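Local coordinates for methyltransferase domain-containing protein (Serratia marcescens, PDB 7CLU) that acts as an O-methyltransferase in prodigiosin synthesis, probably transferring a methyl group from S-adenosyl-L-methionine to a hydroxyl oxygen of its substrate, at residues L47-A51 with R52-Q56; Q11-G14 with F15-A18; D117-Q120 with R121-V124; P285-T288 with A289-L293. All blocks are in the same frame, centred on the assembly; numbering follows the deposited sequence.

Interaction 1: residues L47-A51 with R52-Q56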
loop_
_atom_site.group_PDB
_atom_site.type_symbol
_atom_site.label_atom_id
_atom_site.label_comp_id
_atom_site.label_asym_id
_atom_site.label_seq_id
_atom_site.Cartn_x
_atom_site.Cartn_y
_atom_site.Cartn_z
ATOM N N LEU A 47 21.654 -7.534 -11.932
ATOM C CA LEU A 47 20.577 -8.183 -11.190
ATOM C C LEU A 47 20.146 -9.510 -11.785
ATOM O O LEU A 47 19.361 -10.218 -11.145
ATOM C CB LEU A 47 19.341 -7.289 -11.109
ATOM C CG LEU A 47 19.419 -6.064 -10.214
ATOM C CD1 LEU A 47 18.072 -5.374 -10.231
ATOM C CD2 LEU A 47 19.844 -6.425 -8.789
ATOM N N ASP A 48 20.616 -9.857 -12.985
ATOM C CA ASP A 48 20.173 -11.072 -13.668
ATOM C C ASP A 48 18.689 -10.983 -14.017
ATOM O O ASP A 48 17.915 -11.902 -13.750
ATOM C CB ASP A 48 20.461 -12.318 -12.815
ATOM C CG ASP A 48 20.652 -13.578 -13.641
ATOM O OD1 ASP A 48 20.669 -14.683 -13.045
ATOM O OD2 ASP A 48 20.792 -13.472 -14.876
ATOM N N CYS A 49 18.288 -9.853 -14.600
ATOM C CA CYS A 49 16.899 -9.599 -14.958
ATOM C C CYS A 49 16.783 -9.048 -16.373
ATOM O O CYS A 49 17.703 -8.377 -16.853
ATOM C CB CYS A 49 16.277 -8.589 -13.988
ATOM S SG CYS A 49 15.775 -9.282 -12.406
ATOM N N PRO A 50 15.659 -9.299 -17.053
ATOM C CA PRO A 50 15.409 -8.641 -18.343
ATOM C C PRO A 50 15.629 -7.137 -18.261
ATOM O O PRO A 50 15.324 -6.496 -17.251
ATOM C CB PRO A 50 13.942 -8.970 -18.629
ATOM C CG PRO A 50 13.677 -10.199 -17.870
ATOM C CD PRO A 50 14.548 -10.174 -16.654
ATOM N N ALA A 51 16.164 -6.571 -19.346
ATOM C CA ALA A 51 16.427 -5.137 -19.369
ATOM C C ALA A 51 15.133 -4.347 -19.263
ATOM O O ALA A 51 15.041 -3.394 -18.481
ATOM C CB ALA A 51 17.188 -4.752 -20.642
ATOM N N ARG A 52 14.111 -4.767 -20.006
ATOM C CA ARG A 52 12.885 -3.984 -20.135
ATOM C C ARG A 52 12.151 -3.848 -18.806
ATOM O O ARG A 52 11.757 -2.745 -18.409
ATOM C CB ARG A 52 11.973 -4.644 -21.163
ATOM C CG ARG A 52 11.429 -3.718 -22.212
ATOM C CD ARG A 52 10.851 -4.531 -23.335
ATOM N NE ARG A 52 11.305 -4.086 -24.638
ATOM C CZ ARG A 52 10.895 -4.624 -25.781
ATOM N NH1 ARG A 52 10.023 -5.628 -25.767
ATOM N NH2 ARG A 52 11.345 -4.160 -26.934
ATOM N N SER A 53 11.918 -4.963 -18.124
ATOM C CA SER A 53 11.183 -4.895 -16.867
ATOM C C SER A 53 12.003 -4.223 -15.774
ATOM O O SER A 53 11.448 -3.475 -14.962
ATOM C CB SER A 53 10.752 -6.292 -16.428
ATOM O OG SER A 53 11.869 -7.155 -16.285
ATOM N N THR A 54 13.313 -4.506 -15.708
ATOM C CA THR A 54 14.169 -3.762 -14.785
ATOM C C THR A 54 14.049 -2.265 -15.027
ATOM O O THR A 54 13.947 -1.484 -14.070
ATOM C CB THR A 54 15.634 -4.192 -14.904
ATOM O OG1 THR A 54 15.752 -5.592 -14.636
ATOM C CG2 THR A 54 16.518 -3.406 -13.891
ATOM N N GLU A 55 14.001 -1.852 -16.302
ATOM C CA GLU A 55 13.868 -0.432 -16.614
ATOM C C GLU A 55 12.534 0.110 -16.117
ATOM O O GLU A 55 12.468 1.225 -15.586
ATOM C CB GLU A 55 14.026 -0.179 -18.126
ATOM C CG GLU A 55 14.171 1.318 -18.406
ATOM C CD GLU A 55 14.397 1.691 -19.877
ATOM O OE1 GLU A 55 14.250 0.848 -20.769
ATOM O OE2 GLU A 55 14.746 2.861 -20.127
ATOM N N GLN A 56 11.469 -0.691 -16.226
ATOM C CA GLN A 56 10.168 -0.254 -15.727
ATOM C C GLN A 56 10.208 -0.024 -14.226
ATOM O O GLN A 56 9.618 0.936 -13.718
ATOM C CB GLN A 56 9.082 -1.277 -16.078
ATOM C CG GLN A 56 8.616 -1.222 -17.530
ATOM C CD GLN A 56 7.700 -2.386 -17.883
ATOM O OE1 GLN A 56 8.152 -3.520 -18.010
ATOM N NE2 GLN A 56 6.414 -2.111 -18.033
#
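C49 and P50 meet T54 at the start of helix 51-63, a local contact between side chain and backbone in the first turn, which follows the short turn after helix 40-47. The carbonyl oxygen of P50, at the N-cap position, is gripped twice by the same residue: T54 OG1 lies 2.8 Å from P50 O, and T54 N lies 3.2 Å from P50 O with an N-H...O angle of 157°. The two donors reach this oxygen from opposite faces of its carbonyl plane, so the hydroxyl doubles the first-turn backbone bond without competing for one direction. With OG1 set anti to the carbonyl carbon of T54 (chi1 -59°), the hydroxyl turns back to the loop, where T54 OG1 also packs 3.1 Å from C49 CB. The methyl of T54, on a different branch, lies at the limit of contact with L47, T54 CG2 to L47 CD1 being 4.4 Å. One step on, E55 N bonds to A51 O at 2.9 Å, and the pyrrolidine ring of P50 rests beside S53, P50 CB being 3.6 Å from S53 OG. That hydroxyl bonds to V114 O of the second subunit, while the guanidinium of R52 forms a salt bridge with E252 of the second subunit. Before this turn, D48 ends helix 40-47 in a Schellman motif with positive phi (65°). The tight helix-turn-helix connection agrees with the family's HTH-like dimerisation domain. T54 faces I43 and A44 of helix 40-47, L47 packs on L29 and Q32, and R52, S53 and Q56 of helix 51-63 meet the second subunit.

Interaction 2: residues Q11-G14 with F15-A18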
loop_
_atom_site.group_PDB
_atom_site.type_symbol
_atom_site.label_atom_id
_atom_site.label_comp_id
_atom_site.label_asym_id
_atom_site.label_seq_id
_atom_site.Cartn_x
_atom_site.Cartn_y
_atom_site.Cartn_z
ATOM N N GLN A 11 -5.132 6.847 -3.155
ATOM C CA GLN A 11 -4.803 5.958 -2.044
ATOM C C GLN A 11 -5.187 4.512 -2.321
ATOM O O GLN A 11 -4.456 3.597 -1.924
ATOM C CB GLN A 11 -5.448 6.461 -0.764
ATOM C CG GLN A 11 -4.975 7.829 -0.390
ATOM C CD GLN A 11 -5.178 8.119 1.072
ATOM O OE1 GLN A 11 -6.186 8.718 1.464
ATOM N NE2 GLN A 11 -4.224 7.690 1.899
ATOM N N MET A 12 -6.302 4.271 -3.026
ATOM C CA MET A 12 -6.645 2.904 -3.397
ATOM C C MET A 12 -5.568 2.263 -4.272
ATOM O O MET A 12 -5.428 1.036 -4.269
ATOM C CB MET A 12 -8.002 2.865 -4.113
ATOM C CG MET A 12 -9.199 3.190 -3.218
ATOM S SD MET A 12 -10.676 3.660 -4.168
ATOM C CE MET A 12 -10.982 2.130 -5.041
ATOM N N MET A 13 -4.792 3.067 -5.007
ATOM C CA MET A 13 -3.708 2.565 -5.852
ATOM C C MET A 13 -2.351 2.595 -5.160
ATOM O O MET A 13 -1.341 2.253 -5.787
ATOM C CB MET A 13 -3.601 3.390 -7.140
ATOM C CG MET A 13 -4.924 3.619 -7.823
ATOM S SD MET A 13 -5.637 2.055 -8.300
ATOM C CE MET A 13 -4.781 1.865 -9.860
ATOM N N GLY A 14 -2.305 2.996 -3.893
ATOM C CA GLY A 14 -1.049 3.119 -3.178
ATOM C C GLY A 14 -0.324 1.812 -2.938
ATOM O O GLY A 14 0.853 1.848 -2.542
ATOM N N PHE A 15 -0.988 0.665 -3.149
ATOM C CA PHE A 15 -0.255 -0.599 -3.161
ATOM C C PHE A 15 0.745 -0.657 -4.314
ATOM O O PHE A 15 1.734 -1.398 -4.212
ATOM C CB PHE A 15 -1.225 -1.814 -3.184
ATOM C CG PHE A 15 -2.045 -1.930 -4.457
ATOM C CD1 PHE A 15 -3.200 -1.187 -4.624
ATOM C CD2 PHE A 15 -1.661 -2.800 -5.470
ATOM C CE1 PHE A 15 -3.945 -1.279 -5.802
ATOM C CE2 PHE A 15 -2.408 -2.899 -6.650
ATOM C CZ PHE A 15 -3.546 -2.126 -6.806
ATOM N N PHE A 16 0.557 0.157 -5.367
ATOM C CA PHE A 16 1.576 0.286 -6.420
ATOM C C PHE A 16 2.931 0.694 -5.844
ATOM O O PHE A 16 3.949 0.031 -6.078
ATOM C CB PHE A 16 1.173 1.332 -7.463
ATOM C CG PHE A 16 0.126 0.887 -8.430
ATOM C CD1 PHE A 16 -0.532 -0.325 -8.282
ATOM C CD2 PHE A 16 -0.207 1.708 -9.509
ATOM C CE1 PHE A 16 -1.513 -0.713 -9.184
ATOM C CE2 PHE A 16 -1.179 1.318 -10.429
ATOM C CZ PHE A 16 -1.837 0.101 -10.260
ATOM N N GLN A 17 2.973 1.842 -5.161
ATOM C CA GLN A 17 4.237 2.329 -4.633
ATOM C C GLN A 17 4.804 1.352 -3.619
ATOM O O GLN A 17 6.022 1.155 -3.554
ATOM C CB GLN A 17 4.061 3.712 -3.999
ATOM C CG GLN A 17 3.823 4.853 -5.005
ATOM C CD GLN A 17 2.330 5.101 -5.277
ATOM O OE1 GLN A 17 1.519 4.164 -5.327
ATOM N NE2 GLN A 17 1.969 6.374 -5.450
ATOM N N ALA A 18 3.931 0.727 -2.821
ATOM C CA ALA A 18 4.402 -0.194 -1.792
ATOM C C ALA A 18 5.180 -1.346 -2.411
ATOM O O ALA A 18 6.299 -1.647 -1.994
ATOM C CB ALA A 18 3.216 -0.722 -0.968
#
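M13 packs alongside F16, both side chains pointing the same way at the bend where helix 5-12 gives way to helix 15-26. From M13 CA the chain leaves with CG anti to the carbonyl carbon (chi1 -47°), and M13 CB sits over one face of the F16 ring. Bends about CB-CG and CG-SD carry the thioether alongside that ring. M13 SD lies 5.1 Å from the centroid of the F16 ring in an oblique Met-aromatic contact, 26° off the ring normal, and 4.5 Å from F15 CE1. At the tip, M13 CE touches F16 CZ at 3.5 Å. The backbone ties the same two residues, since F16 N bonds to M13 O at 2.9 Å; A18 N to G14 O, at 3.3 Å, begins the regular helix bonding. The F15 ring presents its edge to a carbonyl, with F15 CE1 3.1 Å from M12 O, an oxygen that is buried and has no hydrogen-bonding partner in the model. W107 of the second subunit stacks on F16 and meets F15 edge to face. The chemistry is therefore that of a largely aromatic and thioether patch of the dimer interface: dispersion and sulfur-aromatic forces bind the side chains, and polarised aromatic C-H groups probably compensate in part for the buried M12 oxygen.

Interaction 3: residues D117-Q120 with R121-V124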
loop_
_atom_site.group_PDB
_atom_site.type_symbol
_atom_site.label_atom_id
_atom_site.label_comp_id
_atom_site.label_asym_id
_atom_site.label_seq_id
_atom_site.Cartn_x
_atom_site.Cartn_y
_atom_site.Cartn_z
ATOM N N ASP A 117 -14.185 -10.605 12.268
ATOM C CA ASP A 117 -13.305 -10.201 13.364
ATOM C C ASP A 117 -12.326 -11.316 13.725
ATOM O O ASP A 117 -12.239 -11.762 14.868
ATOM C CB ASP A 117 -14.095 -9.754 14.587
ATOM C CG ASP A 117 -13.198 -9.225 15.685
ATOM O OD1 ASP A 117 -12.167 -8.587 15.364
ATOM O OD2 ASP A 117 -13.504 -9.466 16.868
ATOM N N ALA A 118 -11.569 -11.752 12.718
ATOM C CA ALA A 118 -10.617 -12.838 12.900
ATOM C C ALA A 118 -9.481 -12.700 11.896
ATOM O O ALA A 118 -9.663 -12.156 10.800
ATOM C CB ALA A 118 -11.285 -14.215 12.747
ATOM N N HIS A 119 -8.318 -13.231 12.273
ATOM C CA HIS A 119 -7.166 -13.263 11.382
ATOM C C HIS A 119 -7.491 -14.049 10.113
ATOM O O HIS A 119 -8.418 -14.861 10.068
ATOM C CB HIS A 119 -5.961 -13.889 12.087
ATOM C CG HIS A 119 -6.101 -15.365 12.310
ATOM N ND1 HIS A 119 -5.753 -16.298 11.356
ATOM C CD2 HIS A 119 -6.562 -16.069 13.375
ATOM C CE1 HIS A 119 -5.995 -17.513 11.820
ATOM N NE2 HIS A 119 -6.495 -17.402 13.039
ATOM N N GLN A 120 -6.712 -13.796 9.062
ATOM C CA GLN A 120 -6.900 -14.501 7.800
ATOM C C GLN A 120 -5.748 -15.454 7.496
ATOM O O GLN A 120 -5.530 -15.798 6.334
ATOM C CB GLN A 120 -7.099 -13.499 6.659
ATOM C CG GLN A 120 -8.361 -12.633 6.820
ATOM C CD GLN A 120 -9.633 -13.453 6.895
ATOM O OE1 GLN A 120 -10.035 -14.069 5.901
ATOM N NE2 GLN A 120 -10.288 -13.455 8.064
ATOM N N ARG A 121 -5.014 -15.907 8.522
ATOM C CA ARG A 121 -3.880 -16.791 8.259
ATOM C C ARG A 121 -4.328 -18.136 7.681
ATOM O O ARG A 121 -3.600 -18.732 6.877
ATOM C CB ARG A 121 -3.061 -16.995 9.535
ATOM C CG ARG A 121 -2.453 -15.702 10.109
ATOM C CD ARG A 121 -1.573 -15.962 11.325
ATOM N NE ARG A 121 -2.189 -16.889 12.274
ATOM C CZ ARG A 121 -2.905 -16.537 13.341
ATOM N NH1 ARG A 121 -3.113 -15.259 13.626
ATOM N NH2 ARG A 121 -3.417 -17.477 14.138
ATOM N N ARG A 122 -5.513 -18.626 8.067
ATOM C CA ARG A 122 -6.020 -19.888 7.528
ATOM C C ARG A 122 -6.416 -19.730 6.069
ATOM O O ARG A 122 -5.930 -20.453 5.194
ATOM C CB ARG A 122 -7.225 -20.376 8.339
ATOM C CG ARG A 122 -6.984 -20.621 9.819
ATOM C CD ARG A 122 -8.170 -21.373 10.437
ATOM N NE ARG A 122 -8.598 -20.789 11.707
ATOM C CZ ARG A 122 -8.045 -21.072 12.884
ATOM N NH1 ARG A 122 -7.037 -21.933 12.953
ATOM N NH2 ARG A 122 -8.495 -20.496 13.994
ATOM N N THR A 123 -7.332 -18.798 5.804
ATOM C CA THR A 123 -7.645 -18.338 4.460
ATOM C C THR A 123 -6.392 -18.217 3.599
ATOM O O THR A 123 -6.248 -18.895 2.573
ATOM C CB THR A 123 -8.352 -16.980 4.574
ATOM O OG1 THR A 123 -9.386 -17.056 5.574
ATOM C CG2 THR A 123 -8.942 -16.547 3.245
ATOM N N VAL A 124 -5.445 -17.392 4.044
ATOM C CA VAL A 124 -4.387 -16.932 3.154
ATOM C C VAL A 124 -3.256 -17.955 3.039
ATOM O O VAL A 124 -2.723 -18.179 1.945
ATOM C CB VAL A 124 -3.886 -15.553 3.637
ATOM C CG1 VAL A 124 -2.569 -15.195 3.004
ATOM C CG2 VAL A 124 -4.951 -14.479 3.366
HETATM O O HOH W 1 -8.178 -17.272 8.764
#
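H119 and Q120 bring the chain into helix 121-125: A118 and H119 are extended, while Q120, at the N-cap position, makes the turn, with V124 N bonded to Q120 O at 2.8 Å. The imidazole of H119 takes its place by standing between the backbone N and the carbonyl carbon (chi1 71°), which brings the ring edge to R121 N. There R121 N donates to H119 ND1 at 3.0 Å with an angle of 146°, nearly in the ring plane, so ND1 acts as an acceptor for a first-turn amide. Over one face of the same ring lies the guanidinium of R121, centres 3.4 Å apart and planes at 12°, a flat stack in which R121 NH1 comes 3.3 Å from H119 CG. That guanidinium is held by a salt bridge to D300 and by bonds to the carbonyls of S298 and R129, which fix its rotation on the ring. R122 NH2 lies at the imidazole edge, 3.8 Å from H119 NE2, while H119 NE2 sits over a face of the R122 guanidinium. Q120 and T123 lie side by side. The amide of Q120 is held at both ends: T123 OG1 donates to Q120 OE1 at 3.1 Å from above its carbonyl plane, and Q120 NE2 donates to A118 O at 3.1 Å. Q120, R121 and V124 also rest on L106 of helix 93-107. H119, the residue before the N-cap, accepts a first-turn amide, as side chains at helix N termini often do, and here the stack and D300 tie helix 121-125 to the loop after helix 286-298.

Interaction 4: residues P285-T288 with A289-L293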
loop_
_atom_site.group_PDB
_atom_site.type_symbol
_atom_site.label_atom_id
_atom_site.label_comp_id
_atom_site.label_asym_id
_atom_site.label_seq_id
_atom_site.Cartn_x
_atom_site.Cartn_y
_atom_site.Cartn_z
ATOM N N PRO A 285 -3.843 8.363 16.246
ATOM C CA PRO A 285 -3.275 8.857 14.979
ATOM C C PRO A 285 -3.361 7.828 13.845
ATOM O O PRO A 285 -3.730 6.677 14.079
ATOM C CB PRO A 285 -1.817 9.161 15.331
ATOM C CG PRO A 285 -1.532 8.354 16.535
ATOM C CD PRO A 285 -2.817 8.212 17.294
ATOM N N GLU A 286 -3.028 8.253 12.632
ATOM C CA GLU A 286 -3.358 7.459 11.456
ATOM C C GLU A 286 -2.629 6.123 11.454
ATOM O O GLU A 286 -3.254 5.065 11.306
ATOM C CB GLU A 286 -3.045 8.232 10.181
ATOM C CG GLU A 286 -3.492 7.482 8.939
ATOM C CD GLU A 286 -3.425 8.335 7.705
ATOM O OE1 GLU A 286 -3.457 9.574 7.843
ATOM O OE2 GLU A 286 -3.337 7.766 6.598
ATOM N N PHE A 287 -1.306 6.144 11.618
ATOM C CA PHE A 287 -0.577 4.884 11.538
ATOM C C PHE A 287 -1.055 3.897 12.602
ATOM O O PHE A 287 -1.240 2.707 12.313
ATOM C CB PHE A 287 0.927 5.104 11.661
ATOM C CG PHE A 287 1.696 3.828 11.583
ATOM C CD1 PHE A 287 1.651 3.061 10.424
ATOM C CD2 PHE A 287 2.396 3.353 12.682
ATOM C CE1 PHE A 287 2.323 1.856 10.342
ATOM C CE2 PHE A 287 3.073 2.150 12.607
ATOM C CZ PHE A 287 3.032 1.397 11.434
ATOM N N THR A 288 -1.297 4.379 13.825
ATOM C CA THR A 288 -1.784 3.507 14.899
ATOM C C THR A 288 -3.158 2.936 14.593
ATOM O O THR A 288 -3.436 1.769 14.895
ATOM C CB THR A 288 -1.839 4.275 16.221
ATOM O OG1 THR A 288 -0.593 4.934 16.431
ATOM C CG2 THR A 288 -2.121 3.309 17.390
ATOM N N ALA A 289 -4.049 3.758 14.034
ATOM C CA ALA A 289 -5.344 3.258 13.604
ATOM C C ALA A 289 -5.184 2.126 12.592
ATOM O O ALA A 289 -5.885 1.106 12.664
ATOM C CB ALA A 289 -6.169 4.406 13.025
ATOM N N LEU A 290 -4.249 2.277 11.651
ATOM C CA LEU A 290 -4.032 1.227 10.660
ATOM C C LEU A 290 -3.281 0.049 11.263
ATOM O O LEU A 290 -3.498 -1.104 10.858
ATOM C CB LEU A 290 -3.275 1.788 9.457
ATOM C CG LEU A 290 -4.090 2.829 8.687
ATOM C CD1 LEU A 290 -3.219 3.612 7.725
ATOM C CD2 LEU A 290 -5.186 2.121 7.934
ATOM N N LEU A 291 -2.415 0.322 12.244
ATOM C CA LEU A 291 -1.740 -0.762 12.936
ATOM C C LEU A 291 -2.750 -1.675 13.621
ATOM O O LEU A 291 -2.552 -2.892 13.685
ATOM C CB LEU A 291 -0.742 -0.212 13.953
ATOM C CG LEU A 291 0.193 -1.320 14.443
ATOM C CD1 LEU A 291 0.950 -1.896 13.242
ATOM C CD2 LEU A 291 1.143 -0.850 15.562
ATOM N N SER A 292 -3.845 -1.097 14.128
ATOM C CA SER A 292 -4.920 -1.893 14.711
ATOM C C SER A 292 -5.483 -2.881 13.699
ATOM O O SER A 292 -5.689 -4.065 14.013
ATOM C CB SER A 292 -6.020 -0.967 15.231
ATOM O OG SER A 292 -6.806 -1.602 16.217
ATOM N N LEU A 293 -5.744 -2.409 12.470
ATOM C CA LEU A 293 -6.222 -3.299 11.418
ATOM C C LEU A 293 -5.183 -4.367 11.084
ATOM O O LEU A 293 -5.535 -5.512 10.775
ATOM C CB LEU A 293 -6.573 -2.485 10.172
ATOM C CG LEU A 293 -7.867 -1.669 10.191
ATOM C CD1 LEU A 293 -8.079 -0.914 8.856
ATOM C CD2 LEU A 293 -9.064 -2.590 10.473
#
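F287 leans toward L291 on one flank of helix 286-298, while E286 and L290 pair on another; the partners of each pair are one turn apart. CG of F287 is anti to the backbone N (chi1 180°), and the ring leans forward along the helix until F287 CZ lies 4.3 Å from L291 CD1. The methyl meets the ring obliquely at a loose distance, so the contact is one of weak dispersion. E286 and L290 lie side by side, pointing the same way, E286 CG being 4.1 Å from L290 CD1. Here the extended glutamate chain offers its aliphatic part to the leucine and carries its carboxylate beyond, where E286 OE2 bonds to Q17 of the second subunit. L290 CG lies 3.5 Å from E286 O, one turn earlier. Regular i-to-i+4 backbone bonds hold both pairs in phase, among them L291 N to F287 O at 2.7 Å, and the same pattern joins A289 to P285, L290 to E286 and S292 to T288. P285, preceded by a cis peptide bond, occupies the N-cap position and so begins the ladder. S292 OG turns aside to bond with Q56 of the second subunit and with E304 N. L291 packs on H247, the predicted proton acceptor, about 4 Å away between side chains. The whole forms the first two turns of an alpha-helix, set here between the dimer interface and the probable catalytic site.

Overall arrangement
Following the chain from the N terminus, interaction 2 comes first, then interaction 1, interaction 3 and interaction 4. All are in series: each lies within a short continuous stretch, so none closes a long loop, and none nests within or crosses another. Residues 11-18 and 47-56 lie in the dimerisation domain, while 117-124 and 285-293 lie in the methyltransferase domain. Within the subunit, interactions 2 and 4 have nearest atoms about 5 Å apart without touching. Ties across the dimer join the two domains: Q17 of interaction 2 meets E286 of interaction 4, and Q56 of interaction 1 meets S292 of interaction 4, each in the second subunit. S53 of interaction 1 likewise packs against D117 of interaction 3 in the partner chain.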